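Local coordinates for protein beta-lactamase (Francisella tularensis subsp. tularensis, PDB 3P09) that probably hydrolyses the beta-lactam ring of antibiotics to a substituted beta-amino acid, as a class A beta-lactamase that confers antibiotic resistance, at residues Leu194-Lys197 and His198-Phe202; Ile74-Tyr77 and Asp78-Gln82; Asp184-Lys187 and Leu188-Asn192; Leu124-Ser127 and Pro128-Asn131. All blocks are in the same frame, centred on the assembly; numbering follows the deposited sequence. Where two conformers were deposited one is given.

Overall arrangement
Contacts 1, 2 and 3 are neighbours on three helices, with contact 1 in the middle: its centre is about 11 Å from that of contact 2 and about 10 Å from that of contact 3. His-198 NE2 meets Asp-78 OD2 of contact 2 at 2.7 Å, and Lys-199 NZ meets Gly-191 O of contact 3 at 2.7 Å. Contacts 2 and 3 do not touch, their nearest atoms being about 7 Å apart. Contact 4 stands apart, its centre about 19 to 22 Å from the other three, and carries Ser-125, which probably belongs to the active site together with Ser-64, Lys-67 and Lys-229.

Contact 1 of 4, residues Leu194-Lys197 and His198-Phe202; sequences LDKK and HKDIF. With SO4 (sulfate ion), chain C.
Asp-195 turns one carboxylate oxygen onto two nitrogens of His-198. Its OD1 accepts from ND1 at 2.7 Å, with an N-H...O angle of 161°, and from the backbone N of the same residue at 3.0 Å. The first bond lies in the imidazole plane, at the ring edge, while the carboxylate is rotated 37° against that ring. The second reaches OD1 nearly along its C-O axis. Having CG between the backbone N and the carbonyl carbon (chi1 60°) folds the acid back over the first turn.

This is an N-cap: Asp-195 precedes helix 196-208 and closes its first turn through the His-198 amide. The main chain carries on from there, with Lys-199 N donating to Asp-195 O at 2.8 Å and Asp-200 N to Lys-196 O. On the outer side, the extended chain of Lys-196 bends at its end and NZ forms a 2.8 Å salt bridge with Asp-200 OD2, which offers its syn lone pair. Leu-194, just before the helix, lays CB alongside Lys-199 CG at 3.8 Å and faces inward onto Met-79 and Leu-188.

Further out, the opposite ring nitrogen, His-198 NE2, probably bonds to Asp-78 OD2, so carboxylates at both nitrogens hold the ring's rotation and may favour the doubly protonated form. Lys-199 NZ goes to Gly-191 O of the preceding helix end. At the N-terminal end of helix 196-208 a sulfate, probably from the crystallisation liquor, takes a hydrogen bond from Lys-196 N to its O1 (3.2 Å), where the helix dipole would be expected to favour an anion.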
loop_
_atom_site.group_PDB
_atom_site.type_symbol
_atom_site.label_atom_id
_atom_site.label_comp_id
_atom_site.label_asym_id
_atom_site.label_seq_id
_atom_site.Cartn_x
_atom_site.Cartn_y
_atom_site.Cartn_z
ATOM N N LEU A 194 -4.874 5.948 15.223
ATOM C CA LEU A 194 -5.738 4.837 15.590
ATOM C C LEU A 194 -5.397 4.401 17.013
ATOM O O LEU A 194 -4.247 4.504 17.426
ATOM C CB LEU A 194 -5.530 3.652 14.634
ATOM C CG LEU A 194 -5.893 3.909 13.178
ATOM C CD1 LEU A 194 -5.748 2.622 12.359
ATOM C CD2 LEU A 194 -7.296 4.467 13.095
ATOM N N ASP A 195 -6.376 3.899 17.763
ATOM C CA ASP A 195 -6.082 3.440 19.121
ATOM C C ASP A 195 -5.578 2.011 19.079
ATOM O O ASP A 195 -5.510 1.417 18.008
ATOM C CB ASP A 195 -7.296 3.567 20.038
ATOM C CG ASP A 195 -8.482 2.757 19.562
ATOM O OD1 ASP A 195 -8.298 1.839 18.733
ATOM O OD2 ASP A 195 -9.607 3.033 20.033
ATOM N N LYS A 196 -5.247 1.446 20.238
ATOM C CA LYS A 196 -4.678 0.104 20.262
ATOM C C LYS A 196 -5.535 -0.921 19.527
ATOM O O LYS A 196 -5.029 -1.687 18.717
ATOM C CB LYS A 196 -4.412 -0.379 21.689
ATOM C CG LYS A 196 -3.779 -1.768 21.729
ATOM C CD LYS A 196 -3.580 -2.266 23.153
ATOM C CE LYS A 196 -2.649 -3.470 23.186
ATOM N NZ LYS A 196 -3.106 -4.572 22.283
ATOM N N LYS A 197 -6.829 -0.954 19.812
ATOM C CA LYS A 197 -7.673 -1.961 19.174
ATOM C C LYS A 197 -7.642 -1.837 17.654
ATOM O O LYS A 197 -7.620 -2.840 16.936
ATOM C CB LYS A 197 -9.116 -1.881 19.669
ATOM C CG LYS A 197 -9.992 -2.984 19.098
ATOM C CD LYS A 197 -11.298 -3.138 19.869
ATOM C CE LYS A 197 -12.354 -2.165 19.376
ATOM N NZ LYS A 197 -12.651 -2.374 17.932
ATOM N N HIS A 198 -7.648 -0.605 17.159
ATOM C CA HIS A 198 -7.717 -0.394 15.716
ATOM C C HIS A 198 -6.379 -0.557 15.020
ATOM O O HIS A 198 -6.340 -0.981 13.863
ATOM C CB HIS A 198 -8.360 0.951 15.374
ATOM C CG HIS A 198 -9.816 1.014 15.721
ATOM N ND1 HIS A 198 -10.264 1.270 16.998
ATOM C CD2 HIS A 198 -10.921 0.824 14.962
ATOM C CE1 HIS A 198 -11.587 1.252 17.009
ATOM N NE2 HIS A 198 -12.010 0.978 15.788
ATOM N N LYS A 199 -5.289 -0.221 15.713
ATOM C CA LYS A 199 -3.965 -0.564 15.204
ATOM C C LYS A 199 -3.837 -2.081 15.006
ATOM O O LYS A 199 -3.377 -2.547 13.964
ATOM C CB LYS A 199 -2.856 -0.036 16.128
ATOM C CG LYS A 199 -2.701 1.483 16.056
ATOM C CD LYS A 199 -1.455 1.978 16.771
ATOM C CE LYS A 199 -1.695 2.180 18.241
ATOM N NZ LYS A 199 -0.715 3.174 18.766
ATOM N N ASP A 200 -4.256 -2.850 16.006
ATOM C CA ASP A 200 -4.106 -4.298 15.938
ATOM C C ASP A 200 -4.889 -4.869 14.745
ATOM O O ASP A 200 -4.449 -5.797 14.068
ATOM C CB ASP A 200 -4.545 -4.937 17.260
ATOM C CG ASP A 200 -3.540 -4.698 18.391
ATOM O OD1 ASP A 200 -2.377 -4.337 18.098
ATOM O OD2 ASP A 200 -3.910 -4.879 19.576
ATOM N N ILE A 201 -6.043 -4.282 14.474
ATOM C CA ILE A 201 -6.887 -4.730 13.369
ATOM C C ILE A 201 -6.219 -4.426 12.045
ATOM O O ILE A 201 -6.190 -5.261 11.124
ATOM C CB ILE A 201 -8.268 -4.028 13.432
ATOM C CG1 ILE A 201 -9.075 -4.584 14.621
ATOM C CG2 ILE A 201 -9.027 -4.223 12.126
ATOM C CD1 ILE A 201 -10.334 -3.792 14.956
ATOM N N PHE A 202 -5.673 -3.219 11.947
ATOM C CA PHE A 202 -4.966 -2.799 10.750
ATOM C C PHE A 202 -3.785 -3.730 10.467
ATOM O O PHE A 202 -3.595 -4.212 9.350
ATOM C CB PHE A 202 -4.490 -1.359 10.937
ATOM C CG PHE A 202 -3.740 -0.798 9.762
ATOM C CD1 PHE A 202 -4.414 -0.429 8.609
ATOM C CD2 PHE A 202 -2.368 -0.601 9.831
ATOM C CE1 PHE A 202 -3.733 0.111 7.530
ATOM C CE2 PHE A 202 -1.671 -0.064 8.756
ATOM C CZ PHE A 202 -2.353 0.296 7.604
HETATM S S SO4 C . -4.991 4.690 22.816
HETATM O O1 SO4 C . -4.204 3.553 22.340
HETATM O O2 SO4 C . -5.056 5.723 21.786
HETATM O O3 SO4 C . -6.338 4.230 23.140
HETATM O O4 SO4 C . -4.377 5.263 24.009
HETATM O O HOH W 1 -2.934 5.687 19.458
#

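Contact 2 of 4, residues Ile74-Tyr77 and Asp78-Gln82; sequences ILDY and DMHNQ
Residues 74-77 and 78-82 cover the last turns of helix 66-80 and its exit, with Asp-78 N donating to Ile-74 O and Met-79 N to Leu-75 O at 3.1 Å. In the helical part of the class A fold, this helix follows the putative serine of the SxxK motif and carries its lysine. Asn-81 is the first residue to leave helical phi/psi, so the contact is a helix C-terminus at which side chains join the backbone in serving the last carbonyls.

Asp-76 O has two donors, both from His-80: the backbone N at 3.2 Å, in the carbonyl plane, and the ring ND1 at 2.7 Å, which sits 42° above that plane. The ND1 bond is nearly straight and lies in the imidazole plane. The ring edge also carries CE1 past Asp-76 OD1, whose strongest partner is Lys-149 NZ, in a salt bridge to helix 140-149.

Tyr-77 O is the next carbonyl, and Asn-81 ND2 reaches it at 2.9 Å with the acceptor close to the amide plane. With Asn-81 CG anti to its own carbonyl carbon (chi1 -64°), the amide is folded back along the helix and laid on the Tyr-77 ring, the two planes being only 11° apart. Phe-84 also meets this tyrosine ring.

Selenomethionine Met-79 turns to helix 196-208. In the amide-aromatic stack, Asn-81 ND2 stands 3.3 Å above the plane of the Tyr-77 ring, over its centre.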
loop_
_atom_site.group_PDB
_atom_site.type_symbol
_atom_site.label_atom_id
_atom_site.label_comp_id
_atom_site.label_asym_id
_atom_site.label_seq_id
_atom_site.Cartn_x
_atom_site.Cartn_y
_atom_site.Cartn_z
ATOM N N ILE A 74 -11.234 4.102 7.144
ATOM C CA ILE A 74 -12.406 3.390 7.625
ATOM C C ILE A 74 -12.286 3.095 9.116
ATOM O O ILE A 74 -13.254 3.230 9.868
ATOM C CB ILE A 74 -12.601 2.079 6.835
ATOM C CG1 ILE A 74 -13.017 2.400 5.396
ATOM C CG2 ILE A 74 -13.629 1.162 7.527
ATOM C CD1 ILE A 74 -14.464 2.885 5.284
ATOM N N LEU A 75 -11.097 2.701 9.557
ATOM C CA LEU A 75 -10.888 2.394 10.976
ATOM C C LEU A 75 -11.020 3.643 11.843
ATOM O O LEU A 75 -11.556 3.596 12.959
ATOM C CB LEU A 75 -9.518 1.746 11.182
ATOM C CG LEU A 75 -9.384 0.351 10.555
ATOM C CD1 LEU A 75 -7.947 -0.123 10.529
ATOM C CD2 LEU A 75 -10.250 -0.637 11.308
ATOM N N ASP A 76 -10.522 4.759 11.330
ATOM C CA ASP A 76 -10.646 6.032 12.020
ATOM C C ASP A 76 -12.137 6.357 12.112
ATOM O O ASP A 76 -12.634 6.759 13.162
ATOM C CB ASP A 76 -9.867 7.106 11.241
ATOM C CG ASP A 76 -10.151 8.527 11.721
ATOM O OD1 ASP A 76 -9.431 9.012 12.619
ATOM O OD2 ASP A 76 -11.072 9.173 11.174
ATOM N N TYR A 77 -12.853 6.151 11.010
ATOM C CA TYR A 77 -14.297 6.399 10.983
ATOM C C TYR A 77 -14.981 5.597 12.082
ATOM O O TYR A 77 -15.803 6.123 12.847
ATOM C CB TYR A 77 -14.875 6.018 9.619
ATOM C CG TYR A 77 -16.299 6.481 9.394
ATOM C CD1 TYR A 77 -16.559 7.722 8.827
ATOM C CD2 TYR A 77 -17.376 5.685 9.751
ATOM C CE1 TYR A 77 -17.859 8.162 8.620
ATOM C CE2 TYR A 77 -18.685 6.112 9.541
ATOM C CZ TYR A 77 -18.916 7.350 8.974
ATOM O OH TYR A 77 -20.206 7.786 8.768
ATOM N N ASP A 78 -14.614 4.327 12.183
ATOM C CA ASP A 78 -15.211 3.445 13.180
ATOM C C ASP A 78 -14.986 3.974 14.593
ATOM O O ASP A 78 -15.867 3.880 15.449
ATOM C CB ASP A 78 -14.681 2.013 13.051
ATOM C CG ASP A 78 -15.275 1.082 14.098
ATOM O OD1 ASP A 78 -16.453 0.696 13.946
ATOM O OD2 ASP A 78 -14.573 0.738 15.072
HETATM N N MSE A 79 -13.802 4.526 14.835
HETATM C CA MSE A 79 -13.517 5.111 16.137
HETATM C C MSE A 79 -14.488 6.248 16.451
HETATM O O MSE A 79 -14.909 6.417 17.596
HETATM C CB MSE A 79 -12.073 5.609 16.195
HETATM C CG MSE A 79 -11.056 4.490 16.338
HETATM SE SE MSE A 79 -9.241 5.197 16.212
HETATM C CE MSE A 79 -9.273 6.410 17.737
ATOM N N HIS A 80 -14.838 7.029 15.429
ATOM C CA HIS A 80 -15.754 8.164 15.601
ATOM C C HIS A 80 -17.218 7.799 15.404
ATOM O O HIS A 80 -18.108 8.614 15.656
ATOM C CB HIS A 80 -15.392 9.297 14.646
ATOM C CG HIS A 80 -14.007 9.827 14.840
ATOM N ND1 HIS A 80 -12.886 9.120 14.474
ATOM C CD2 HIS A 80 -13.565 10.996 15.359
ATOM C CE1 HIS A 80 -11.807 9.827 14.762
ATOM N NE2 HIS A 80 -12.191 10.970 15.297
ATOM N N ASN A 81 -17.466 6.572 14.957
ATOM C CA ASN A 81 -18.816 6.128 14.641
ATOM C C ASN A 81 -18.937 4.689 15.102
ATOM O O ASN A 81 -18.889 3.774 14.291
ATOM C CB ASN A 81 -19.075 6.232 13.127
ATOM C CG ASN A 81 -19.018 7.665 12.614
ATOM O OD1 ASN A 81 -20.038 8.352 12.546
ATOM N ND2 ASN A 81 -17.826 8.118 12.241
ATOM N N GLN A 82 -19.080 4.495 16.411
ATOM C CA GLN A 82 -19.027 3.164 17.012
ATOM C C GLN A 82 -19.970 2.173 16.322
ATOM O O GLN A 82 -21.134 2.486 16.070
ATOM C CB GLN A 82 -19.338 3.258 18.513
ATOM C CG GLN A 82 -19.207 1.949 19.283
ATOM C CD GLN A 82 -20.396 1.037 19.083
ATOM O OE1 GLN A 82 -21.498 1.495 18.781
ATOM N NE2 GLN A 82 -20.181 -0.265 19.245
#

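Contact 3 of 4, residues Asp184-Lys187 and Leu188-Asn192; sequences DIYK and LAFGN
Residues 184-187 and 188-192 span the final turns of helix 178-190 and the residues just after it; the i to i+4 bonds run from Leu-188 N to Asp-184 O through to Gly-191 N to Lys-187 O, the last at 2.7 Å with its donor above the carbonyl plane.

Tyr-186 and Phe-190 meet one turn apart. Phe-190 CD2 lies 3.5 Å above the tyrosine plane, toward its rim, and CB stands 4.2 Å from the Tyr-186 ring centroid, 17° off the normal, a CH-pi contact. The ring planes make 54°, so the pair is oblique, and the phenylalanine continues onto Ile-244 and Trp-246.

On another side of the helix, Lys-187 runs extended and bends at its end (chi4 58°), placing NZ 2.8 Å from OD1 of the poorly ordered Asn-192 in a weak bond. A water accepts from the same NZ at 2.9 Å.

Gly-191 is the first residue outside helical phi/psi. Ile-185 faces strand 239-246, while Leu-188 and Ala-189 face Phe-202 of the following helix. The contact is thus a helix C-terminus wedged between the antiparallel sheet and the helical part of the class A beta-lactamase fold.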
loop_
_atom_site.group_PDB
_atom_site.type_symbol
_atom_site.label_atom_id
_atom_site.label_comp_id
_atom_site.label_asym_id
_atom_site.label_seq_id
_atom_site.Cartn_x
_atom_site.Cartn_y
_atom_site.Cartn_z
ATOM N N ASP A 184 3.134 6.958 6.312
ATOM C CA ASP A 184 1.702 6.674 6.481
ATOM C C ASP A 184 1.436 5.298 7.080
ATOM O O ASP A 184 0.642 5.160 8.004
ATOM C CB ASP A 184 0.961 6.746 5.146
ATOM C CG ASP A 184 0.789 8.165 4.647
ATOM O OD1 ASP A 184 0.987 9.116 5.442
ATOM O OD2 ASP A 184 0.444 8.323 3.456
ATOM N N ILE A 185 2.073 4.273 6.527
ATOM C CA ILE A 185 1.791 2.920 7.001
ATOM C C ILE A 185 2.315 2.757 8.424
ATOM O O ILE A 185 1.701 2.085 9.246
ATOM C CB ILE A 185 2.364 1.832 6.048
ATOM C CG1 ILE A 185 1.631 0.500 6.261
ATOM C CG2 ILE A 185 3.863 1.664 6.239
ATOM C CD1 ILE A 185 1.951 -0.551 5.188
ATOM N N TYR A 186 3.439 3.398 8.726
ATOM C CA TYR A 186 4.008 3.315 10.078
ATOM C C TYR A 186 3.090 4.013 11.070
ATOM O O TYR A 186 2.823 3.507 12.161
ATOM C CB TYR A 186 5.384 3.988 10.125
ATOM C CG TYR A 186 6.093 3.787 11.446
ATOM C CD1 TYR A 186 5.939 4.692 12.490
ATOM C CD2 TYR A 186 6.902 2.675 11.656
ATOM C CE1 TYR A 186 6.590 4.501 13.712
ATOM C CE2 TYR A 186 7.544 2.471 12.866
ATOM C CZ TYR A 186 7.387 3.387 13.889
ATOM O OH TYR A 186 8.035 3.176 15.083
ATOM N N LYS A 187 2.611 5.195 10.688
ATOM C CA LYS A 187 1.766 5.970 11.587
ATOM C C LYS A 187 0.475 5.211 11.872
ATOM O O LYS A 187 0.004 5.156 13.021
ATOM C CB LYS A 187 1.481 7.349 10.999
ATOM C CG LYS A 187 0.672 8.262 11.903
ATOM C CD LYS A 187 0.879 9.718 11.493
ATOM C CE LYS A 187 0.076 10.667 12.370
ATOM N NZ LYS A 187 0.416 10.525 13.816
ATOM N N LEU A 188 -0.083 4.590 10.839
ATOM C CA LEU A 188 -1.330 3.840 11.024
ATOM C C LEU A 188 -1.151 2.618 11.938
ATOM O O LEU A 188 -2.008 2.307 12.771
ATOM C CB LEU A 188 -1.911 3.427 9.671
ATOM C CG LEU A 188 -2.612 4.550 8.887
ATOM C CD1 LEU A 188 -2.886 4.111 7.473
ATOM C CD2 LEU A 188 -3.914 4.991 9.579
ATOM N N ALA A 189 -0.036 1.923 11.790
ATOM C CA ALA A 189 0.165 0.679 12.528
ATOM C C ALA A 189 0.702 0.924 13.943
ATOM O O ALA A 189 0.403 0.164 14.874
ATOM C CB ALA A 189 1.104 -0.243 11.737
ATOM N N PHE A 190 1.488 1.985 14.107
ATOM C CA PHE A 190 2.209 2.198 15.366
ATOM C C PHE A 190 2.020 3.572 15.997
ATOM O O PHE A 190 2.427 3.790 17.142
ATOM C CB PHE A 190 3.699 1.949 15.149
ATOM C CG PHE A 190 3.994 0.610 14.555
ATOM C CD1 PHE A 190 3.702 -0.550 15.259
ATOM C CD2 PHE A 190 4.550 0.505 13.304
ATOM C CE1 PHE A 190 3.956 -1.787 14.714
ATOM C CE2 PHE A 190 4.812 -0.734 12.748
ATOM C CZ PHE A 190 4.509 -1.886 13.463
ATOM N N GLY A 191 1.393 4.489 15.264
ATOM C CA GLY A 191 1.306 5.876 15.691
ATOM C C GLY A 191 0.128 6.225 16.581
ATOM O O GLY A 191 -0.470 5.366 17.229
ATOM N N ASN A 192 -0.218 7.506 16.607
ATOM C CA ASN A 192 -1.232 7.968 17.544
ATOM C C ASN A 192 -2.556 8.417 16.930
ATOM O O ASN A 192 -3.293 9.181 17.550
ATOM C CB ASN A 192 -0.667 9.065 18.466
ATOM C CG ASN A 192 -0.109 10.253 17.697
ATOM O OD1 ASN A 192 -0.443 10.470 16.530
ATOM N ND2 ASN A 192 0.748 11.028 18.353
HETATM O O HOH W 2 2.438 9.104 15.371
#

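Contact 4 of 4, residues Leu124-Ser127 and Pro128-Asn131; sequences LSDS and PASN. With SO4 (sulfate ion), chain F.
Asp-126 O is held by two donors of the same residue: Ser-130 N at 3.2 Å and Ser-130 OG at 3.0 Å, which approach from opposite faces of the carbonyl plane. With chi1 at -62°, the Ser-130 hydroxyl folds back along the helix to the carbonyl that its amide already uses.

Asp-126, right before helix 127-137, is its N-cap: OD1 accepts from Ala-129 N at 3.0 Å, met on the anti side and 33° out of the carboxylate plane. Pro-128, in the first turn, has no N-H to offer; its CD sits 3.2 Å from the same OD1. Farther on, Asn-131 N closes onto Ser-127 O at 3.0 Å.

The carboxylate has further partners in Thr-105 OG1 and Ile-104 N, which tie the cap to a neighbouring loop. Just before it, Ser-125 has positive phi (77°) and is the C-prime residue of the Schellman motif ending helix 115-123.

Ser-125 OG donates to O3 of a sulfate at 2.7 Å, and the backbone O of Ser-125 accepts from Lys-67 NZ. The hydroxyl also has weak bonds to Ser-64 OG and Lys-229 NZ, consistent with the serine that opens the SDN loop of class A enzymes, read here as Ser-Asp-Ser, with Ser-127 in the asparagine's place. The sulfate, also bonded by Thr-230 and Thr-232, probably marks where a substrate carboxylate would bind.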
loop_
_atom_site.group_PDB
_atom_site.type_symbol
_atom_site.label_atom_id
_atom_site.label_comp_id
_atom_site.label_asym_id
_atom_site.label_seq_id
_atom_site.Cartn_x
_atom_site.Cartn_y
_atom_site.Cartn_z
ATOM N N LEU A 124 -6.446 -7.143 0.523
ATOM C CA LEU A 124 -6.088 -8.186 -0.418
ATOM C C LEU A 124 -6.257 -7.709 -1.859
ATOM O O LEU A 124 -6.170 -8.507 -2.797
ATOM C CB LEU A 124 -6.925 -9.443 -0.174
ATOM C CG LEU A 124 -6.250 -10.464 0.740
ATOM C CD1 LEU A 124 -6.072 -9.894 2.154
ATOM C CD2 LEU A 124 -7.047 -11.754 0.759
ATOM N N SER A 125 -6.507 -6.411 -2.015
ATOM C CA SER A 125 -6.583 -5.743 -3.324
ATOM C C SER A 125 -7.871 -5.956 -4.160
ATOM O O SER A 125 -7.905 -5.669 -5.367
ATOM C CB SER A 125 -5.321 -6.003 -4.171
ATOM O OG SER A 125 -4.920 -4.794 -4.815
ATOM N N ASP A 126 -8.926 -6.423 -3.507
ATOM C CA ASP A 126 -10.247 -6.568 -4.127
ATOM C C ASP A 126 -10.751 -5.182 -4.562
ATOM O O ASP A 126 -10.945 -4.291 -3.732
ATOM C CB ASP A 126 -11.195 -7.198 -3.086
ATOM C CG ASP A 126 -12.521 -7.656 -3.684
ATOM O OD1 ASP A 126 -13.255 -6.815 -4.253
ATOM O OD2 ASP A 126 -12.828 -8.863 -3.570
ATOM N N SER A 127 -10.938 -4.986 -5.866
ATOM C CA SER A 127 -11.287 -3.667 -6.397
ATOM C C SER A 127 -12.716 -3.216 -6.075
ATOM O O SER A 127 -12.933 -2.096 -5.614
ATOM C CB SER A 127 -11.009 -3.599 -7.905
ATOM O OG SER A 127 -9.620 -3.712 -8.156
ATOM N N PRO A 128 -13.705 -4.087 -6.314
ATOM C CA PRO A 128 -15.054 -3.673 -5.925
ATOM C C PRO A 128 -15.150 -3.364 -4.439
ATOM O O PRO A 128 -15.871 -2.441 -4.078
ATOM C CB PRO A 128 -15.899 -4.884 -6.279
ATOM C CG PRO A 128 -15.153 -5.518 -7.434
ATOM C CD PRO A 128 -13.705 -5.338 -7.086
ATOM N N ALA A 129 -14.462 -4.139 -3.602
ATOM C CA ALA A 129 -14.472 -3.893 -2.169
ATOM C C ALA A 129 -13.998 -2.471 -1.882
ATOM O O ALA A 129 -14.599 -1.755 -1.068
ATOM C CB ALA A 129 -13.597 -4.921 -1.441
ATOM N N SER A 130 -12.928 -2.069 -2.563
ATOM C CA SER A 130 -12.345 -0.740 -2.383
ATOM C C SER A 130 -13.318 0.353 -2.770
ATOM O O SER A 130 -13.453 1.349 -2.064
ATOM C CB SER A 130 -11.088 -0.580 -3.242
ATOM O OG SER A 130 -10.110 -1.512 -2.847
ATOM N N ASN A 131 -13.975 0.191 -3.914
ATOM C CA ASN A 131 -14.905 1.230 -4.362
ATOM C C ASN A 131 -16.084 1.355 -3.393
ATOM O O ASN A 131 -16.566 2.453 -3.127
ATOM C CB ASN A 131 -15.393 0.967 -5.800
ATOM C CG ASN A 131 -14.320 1.261 -6.854
ATOM O OD1 ASN A 131 -13.228 1.731 -6.535
ATOM N ND2 ASN A 131 -14.632 0.977 -8.113
HETATM S S SO4 F . -2.107 -5.181 -6.922
HETATM O O1 SO4 F . -1.168 -6.003 -7.653
HETATM O O2 SO4 F . -2.468 -4.004 -7.704
HETATM O O3 SO4 F . -3.288 -5.976 -6.669
HETATM O O4 SO4 F . -1.499 -4.743 -5.679
#